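Local atomic coordinates of phosphodiesterase MJ0936 (Methanocaldococcus jannaschii, PDB entry 2AHD), a protein that belongs to the calcineurin-like phosphoesterase superfamily, whose members share a fold of two beta sheets packed together with helices on their outer sides. Residues Y57-G62 against I95-H100; I5-H10 against I32-F37. One frame throughout, in Å; residues are numbered along the deposited sequence.

The two contacts follow each other along the chain, their centres about 9 Å apart, and together they gather four of the loops that carry the signature segments of the calcineurin-like fold. Interaction 2 lies nearer the centre of the chain and is deeply buried: two adjacent parallel strands of the six-stranded sheet run on into loops that stay paired through backbone bonds. Interaction 1 is smaller and its outer end is exposed; it joins a loop of that sheet to one from the facing sheet, and imidazole rings and a water take over from backbone pairing. The contacts meet where Asn60 N reaches Asp36 OD2, 2.9 Å away, a probable hydrogen bond.

Interaction 1 of 2, residues Y57-G62 against I95-H100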
loop_
_atom_site.group_PDB
_atom_site.type_symbol
_atom_site.label_atom_id
_atom_site.label_comp_id
_atom_site.label_asym_id
_atom_site.label_seq_id
_atom_site.Cartn_x
_atom_site.Cartn_y
_atom_site.Cartn_z
ATOM N N TYR A 57 -1.524 7.810 5.179
ATOM C CA TYR A 57 -2.849 8.395 5.360
ATOM C C TYR A 57 -3.505 8.809 4.050
ATOM O O TYR A 57 -2.873 9.398 3.174
ATOM C CB TYR A 57 -2.775 9.609 6.299
ATOM C CG TYR A 57 -2.431 9.271 7.730
ATOM C CD1 TYR A 57 -3.248 8.433 8.480
ATOM C CD2 TYR A 57 -1.276 9.779 8.330
ATOM C CE1 TYR A 57 -2.927 8.105 9.791
ATOM C CE2 TYR A 57 -0.945 9.456 9.649
ATOM C CZ TYR A 57 -1.774 8.615 10.372
ATOM O OH TYR A 57 -1.446 8.270 11.666
ATOM N N GLY A 58 -4.781 8.488 3.925
ATOM C CA GLY A 58 -5.515 8.851 2.739
ATOM C C GLY A 58 -6.236 10.126 3.086
ATOM O O GLY A 58 -6.216 10.538 4.230
ATOM N N ASN A 59 -6.875 10.752 2.112
ATOM C CA ASN A 59 -7.594 11.989 2.367
ATOM C C ASN A 59 -8.907 11.716 3.078
ATOM O O ASN A 59 -9.524 12.638 3.599
ATOM C CB ASN A 59 -7.858 12.719 1.051
ATOM C CG ASN A 59 -8.370 11.792 -0.018
ATOM O OD1 ASN A 59 -7.794 10.721 -0.261
ATOM N ND2 ASN A 59 -9.458 12.183 -0.669
ATOM N N ASN A 60 -9.332 10.458 3.111
ATOM C CA ASN A 60 -10.590 10.116 3.753
ATOM C C ASN A 60 -10.418 9.500 5.126
ATOM O O ASN A 60 -11.394 9.317 5.853
ATOM C CB ASN A 60 -11.385 9.176 2.862
ATOM C CG ASN A 60 -11.857 9.842 1.605
ATOM O OD1 ASN A 60 -12.685 10.741 1.650
ATOM N ND2 ASN A 60 -11.329 9.417 0.475
ATOM N N ASP A 61 -9.181 9.173 5.479
ATOM C CA ASP A 61 -8.918 8.586 6.782
ATOM C C ASP A 61 -9.163 9.661 7.836
ATOM O O ASP A 61 -8.294 10.491 8.106
ATOM C CB ASP A 61 -7.472 8.078 6.881
ATOM C CG ASP A 61 -7.152 6.991 5.862
ATOM O OD1 ASP A 61 -7.999 6.108 5.632
ATOM O OD2 ASP A 61 -6.040 7.001 5.303
ATOM N N GLY A 62 -10.352 9.639 8.424
ATOM C CA GLY A 62 -10.702 10.625 9.427
ATOM C C GLY A 62 -9.971 10.550 10.755
ATOM O O GLY A 62 -9.639 11.584 11.332
ATOM N N ILE A 95 6.523 6.153 -0.531
ATOM C CA ILE A 95 5.115 5.812 -0.479
ATOM C C ILE A 95 4.241 6.984 -0.074
ATOM O O ILE A 95 4.607 7.782 0.779
ATOM C CB ILE A 95 4.903 4.677 0.513
ATOM C CG1 ILE A 95 5.895 3.556 0.215
ATOM C CG2 ILE A 95 3.488 4.173 0.429
ATOM C CD1 ILE A 95 5.853 2.419 1.202
ATOM N N THR A 96 3.077 7.080 -0.700
ATOM C CA THR A 96 2.134 8.152 -0.404
ATOM C C THR A 96 0.816 7.883 -1.102
ATOM O O THR A 96 0.795 7.337 -2.191
ATOM C CB THR A 96 2.678 9.549 -0.853
ATOM O OG1 THR A 96 1.744 10.565 -0.469
ATOM C CG2 THR A 96 2.886 9.610 -2.367
ATOM N N HIS A 97 -0.282 8.242 -0.454
ATOM C CA HIS A 97 -1.607 8.067 -1.032
ATOM C C HIS A 97 -1.643 9.119 -2.126
ATOM O O HIS A 97 -1.234 10.251 -1.873
ATOM C CB HIS A 97 -2.649 8.385 0.035
ATOM C CG HIS A 97 -4.062 8.297 -0.439
ATOM N ND1 HIS A 97 -4.689 7.100 -0.690
ATOM C CD2 HIS A 97 -4.984 9.261 -0.672
ATOM C CE1 HIS A 97 -5.937 7.327 -1.054
ATOM N NE2 HIS A 97 -6.142 8.631 -1.052
ATOM N N GLY A 98 -2.099 8.766 -3.328
ATOM C CA GLY A 98 -2.156 9.753 -4.410
ATOM C C GLY A 98 -2.068 11.182 -3.893
ATOM O O GLY A 98 -1.001 11.780 -3.919
ATOM N N HIS A 99 -3.193 11.741 -3.459
ATOM C CA HIS A 99 -3.192 13.058 -2.842
ATOM C C HIS A 99 -2.508 14.189 -3.567
ATOM O O HIS A 99 -2.960 14.675 -4.590
ATOM C CB HIS A 99 -2.513 12.943 -1.491
ATOM C CG HIS A 99 -3.450 12.894 -0.337
ATOM N ND1 HIS A 99 -3.040 12.535 0.929
ATOM C CD2 HIS A 99 -4.760 13.211 -0.238
ATOM C CE1 HIS A 99 -4.059 12.635 1.761
ATOM N NE2 HIS A 99 -5.115 13.044 1.078
ATOM N N HIS A 100 -1.403 14.606 -2.959
ATOM C CA HIS A 100 -0.548 15.685 -3.413
ATOM C C HIS A 100 0.160 15.339 -4.715
ATOM O O HIS A 100 1.203 14.687 -4.721
ATOM C CB HIS A 100 0.485 15.964 -2.331
ATOM C CG HIS A 100 -0.060 15.885 -0.936
ATOM N ND1 HIS A 100 -0.795 16.901 -0.359
ATOM C CD2 HIS A 100 0.032 14.911 0.003
ATOM C CE1 HIS A 100 -1.128 16.559 0.874
ATOM N NE2 HIS A 100 -0.638 15.356 1.118
HETATM O O HOH W 1 -0.402 10.692 1.394
#
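The imidazole of His97 lies against Gly58, whose CA sits 3.6 Å from the ring centroid, a CH-pi contact over one face. The same ring is approached at its edge, near its plane, by the amide oxygen of Asn59. His97 NE2 is 2.8 Å from Asn59 OD1, but the N-H...O angle of 124° makes this a weak hydrogen bond, and the amide plane is turned 33° from that of the ring. With CG anti to the backbone N (chi1 178°), His97 carries its ring across to the 57-62 loop; ND1 makes a further weak bond to Cys34 O.

The His99 ring meets the same loop obliquely, with CE1 3.6 Å from Gly58 C, while one ring face receives CD2 of His97, two residues earlier in the chain. A water joins the two segments nearby: it is bonded to Thr96 OG1 (2.8 Å) and His99 ND1 (3.3 Å), and reaches Tyr57 O only weakly. The side chain of Tyr57 points away from this junction, its hydroxyl bonded to Lys68 and its ring in a cation-pi contact with Arg64.

Gly58-Asn-Asn-Asp61 matches the GN-containing signature of the superfamily, and in relatives the equivalents of Asn59 and His97 help form a two-metal site; His97 touches Asp8 and Asp36, consistent with that arrangement. The 57-62 loop links strand 52-56 to helix 64-74, and residues 95-100 lead from strand 91-96 of the facing sheet to helix 101-110, with Ile95 packing on Ile54 and Thr56 between the two sheets.

Interaction 2 of 2, residues I5-H10 against I32-F37; sequences IMSDTH and IHCGDF
Asp36 O is gripped by two successive backbone N-H groups of the opposing loop. His10 N approaches nearly along the C=O axis at 3.0 Å with an N-H...O angle of 161°, whereas Thr9 N, 3.1 Å from the same oxygen, stands above the carbonyl plane, so the two donors use different directions. The His10 ring lies beside the Asp36 carboxylate, CE1 nearest OD1 at 3.2 Å, with ring and carboxylate planes 50° apart.

Further back the chains pair as parallel strands. Met6 N donates to Ile32 O at 2.8 Å, and Cys34 N returns a bond to Met6 O. Ile5 and Ile32 project to one face of the sheet, where both touch Ile117 of the facing sheet; Met6 and His33 project to the other, Met6 packing on Ala19 and Phe23 of helix 13-24. These strands and that helix form a beta-alpha-beta unit, and the loops after the two strands carry the Asp8-Thr-His10 and Gly35-Asp36 signatures of the calcineurin-like fold. In relatives such residues serve a two-metal site, and Asp8 and Asp36 probably do likewise.

The ring of His33 is sandwiched: Phe37 CE2 lies over the centre of one face, 3.7 Å above the plane, and Ser7 CA covers the opposite face toward the rim. Met6 CG comes obliquely to His33 CD2, 3.5 Å away. Thr9 holds OG1 between its backbone N and carbonyl carbon (chi1 48°), which brings the hydroxyl to the edge of the His33 ring, a weak bond of 3.4 Å to NE2.

The Asp8 and Asp36 carboxylates come near each other at an oblique angle, Asp8 OD1 3.7 Å from Asp36 OD1; Asp8 OD1 accepts from His120 N, and Asn60 is the partner of the Asp36 side chain.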
loop_
_atom_site.group_PDB
_atom_site.type_symbol
_atom_site.label_atom_id
_atom_site.label_comp_id
_atom_site.label_asym_id
_atom_site.label_seq_id
_atom_site.Cartn_x
_atom_site.Cartn_y
_atom_site.Cartn_z
ATOM N N ILE A 5 1.344 -5.061 -1.802
ATOM C CA ILE A 5 0.875 -3.686 -1.940
ATOM C C ILE A 5 -0.649 -3.628 -2.068
ATOM O O ILE A 5 -1.257 -4.438 -2.778
ATOM C CB ILE A 5 1.471 -3.035 -3.191
ATOM C CG1 ILE A 5 2.964 -3.332 -3.266
ATOM C CG2 ILE A 5 1.237 -1.544 -3.153
ATOM C CD1 ILE A 5 3.622 -2.811 -4.523
ATOM N N MET A 6 -1.265 -2.679 -1.372
ATOM C CA MET A 6 -2.707 -2.503 -1.444
ATOM C C MET A 6 -2.998 -1.011 -1.268
ATOM O O MET A 6 -2.080 -0.228 -1.035
ATOM C CB MET A 6 -3.423 -3.389 -0.399
ATOM C CG MET A 6 -3.224 -3.032 1.053
ATOM S SD MET A 6 -3.753 -4.362 2.116
ATOM C CE MET A 6 -5.382 -4.517 1.762
ATOM N N SER A 7 -4.258 -0.609 -1.418
ATOM C CA SER A 7 -4.641 0.802 -1.294
ATOM C C SER A 7 -6.148 0.992 -1.432
ATOM O O SER A 7 -6.836 0.146 -1.993
ATOM C CB SER A 7 -3.911 1.627 -2.366
ATOM O OG SER A 7 -4.221 3.004 -2.281
ATOM N N ASP A 8 -6.654 2.107 -0.916
ATOM C CA ASP A 8 -8.081 2.422 -1.000
ATOM C C ASP A 8 -8.955 1.189 -0.799
ATOM O O ASP A 8 -9.470 0.635 -1.764
ATOM C CB ASP A 8 -8.421 3.026 -2.368
ATOM C CG ASP A 8 -7.377 3.994 -2.851
ATOM O OD1 ASP A 8 -7.116 4.970 -2.140
ATOM O OD2 ASP A 8 -6.810 3.779 -3.946
ATOM N N THR A 9 -9.126 0.761 0.441
ATOM C CA THR A 9 -9.956 -0.397 0.720
ATOM C C THR A 9 -11.390 0.039 1.025
ATOM O O THR A 9 -12.339 -0.725 0.847
ATOM C CB THR A 9 -9.408 -1.178 1.896
ATOM O OG1 THR A 9 -9.123 -0.272 2.970
ATOM C CG2 THR A 9 -8.158 -1.919 1.487
ATOM N N HIS A 10 -11.537 1.273 1.496
ATOM C CA HIS A 10 -12.838 1.854 1.805
ATOM C C HIS A 10 -13.829 0.974 2.549
ATOM O O HIS A 10 -14.953 0.761 2.102
ATOM C CB HIS A 10 -13.457 2.364 0.519
ATOM C CG HIS A 10 -12.607 3.375 -0.181
ATOM N ND1 HIS A 10 -12.526 4.687 0.229
ATOM C CD2 HIS A 10 -11.727 3.245 -1.203
ATOM C CE1 HIS A 10 -11.628 5.322 -0.506
ATOM N NE2 HIS A 10 -11.127 4.470 -1.381
ATOM N N ILE A 32 2.387 -2.976 2.248
ATOM C CA ILE A 32 2.227 -1.525 2.105
ATOM C C ILE A 32 0.766 -1.214 1.762
ATOM O O ILE A 32 0.187 -1.835 0.871
ATOM C CB ILE A 32 3.097 -0.973 0.966
ATOM C CG1 ILE A 32 4.557 -1.321 1.203
ATOM C CG2 ILE A 32 2.922 0.528 0.858
ATOM C CD1 ILE A 32 5.461 -0.804 0.127
ATOM N N HIS A 33 0.175 -0.261 2.470
ATOM C CA HIS A 33 -1.209 0.134 2.241
ATOM C C HIS A 33 -1.152 1.641 2.177
ATOM O O HIS A 33 -0.907 2.291 3.176
ATOM C CB HIS A 33 -2.070 -0.319 3.415
ATOM C CG HIS A 33 -3.528 -0.028 3.255
ATOM N ND1 HIS A 33 -4.011 1.234 2.983
ATOM C CD2 HIS A 33 -4.614 -0.827 3.377
ATOM C CE1 HIS A 33 -5.330 1.200 2.948
ATOM N NE2 HIS A 33 -5.722 -0.038 3.185
ATOM N N CYS A 34 -1.365 2.215 1.010
ATOM C CA CYS A 34 -1.256 3.660 0.918
ATOM C C CYS A 34 -2.548 4.428 0.909
ATOM O O CYS A 34 -2.549 5.647 1.031
ATOM C CB CYS A 34 -0.454 4.045 -0.327
ATOM S SG CYS A 34 -0.318 2.771 -1.594
ATOM N N GLY A 35 -3.654 3.711 0.789
ATOM C CA GLY A 35 -4.946 4.368 0.685
ATOM C C GLY A 35 -5.747 4.614 1.925
ATOM O O GLY A 35 -5.214 4.738 3.017
ATOM N N ASP A 36 -7.052 4.697 1.730
ATOM C CA ASP A 36 -7.964 4.935 2.827
ATOM C C ASP A 36 -8.516 3.604 3.330
ATOM O O ASP A 36 -9.237 2.913 2.612
ATOM C CB ASP A 36 -9.159 5.817 2.396
ATOM C CG ASP A 36 -8.762 7.009 1.528
ATOM O OD1 ASP A 36 -9.001 6.956 0.300
ATOM O OD2 ASP A 36 -8.232 7.996 2.066
ATOM N N PHE A 37 -8.149 3.217 4.547
ATOM C CA PHE A 37 -8.717 1.995 5.125
ATOM C C PHE A 37 -10.056 2.616 5.337
ATOM O O PHE A 37 -11.110 2.029 5.082
ATOM C CB PHE A 37 -8.137 1.701 6.505
ATOM C CG PHE A 37 -6.668 1.886 6.589
ATOM C CD1 PHE A 37 -6.118 3.152 6.488
ATOM C CD2 PHE A 37 -5.830 0.786 6.735
ATOM C CE1 PHE A 37 -4.749 3.319 6.525
ATOM C CE2 PHE A 37 -4.465 0.941 6.773
ATOM C CZ PHE A 37 -3.919 2.207 6.668
#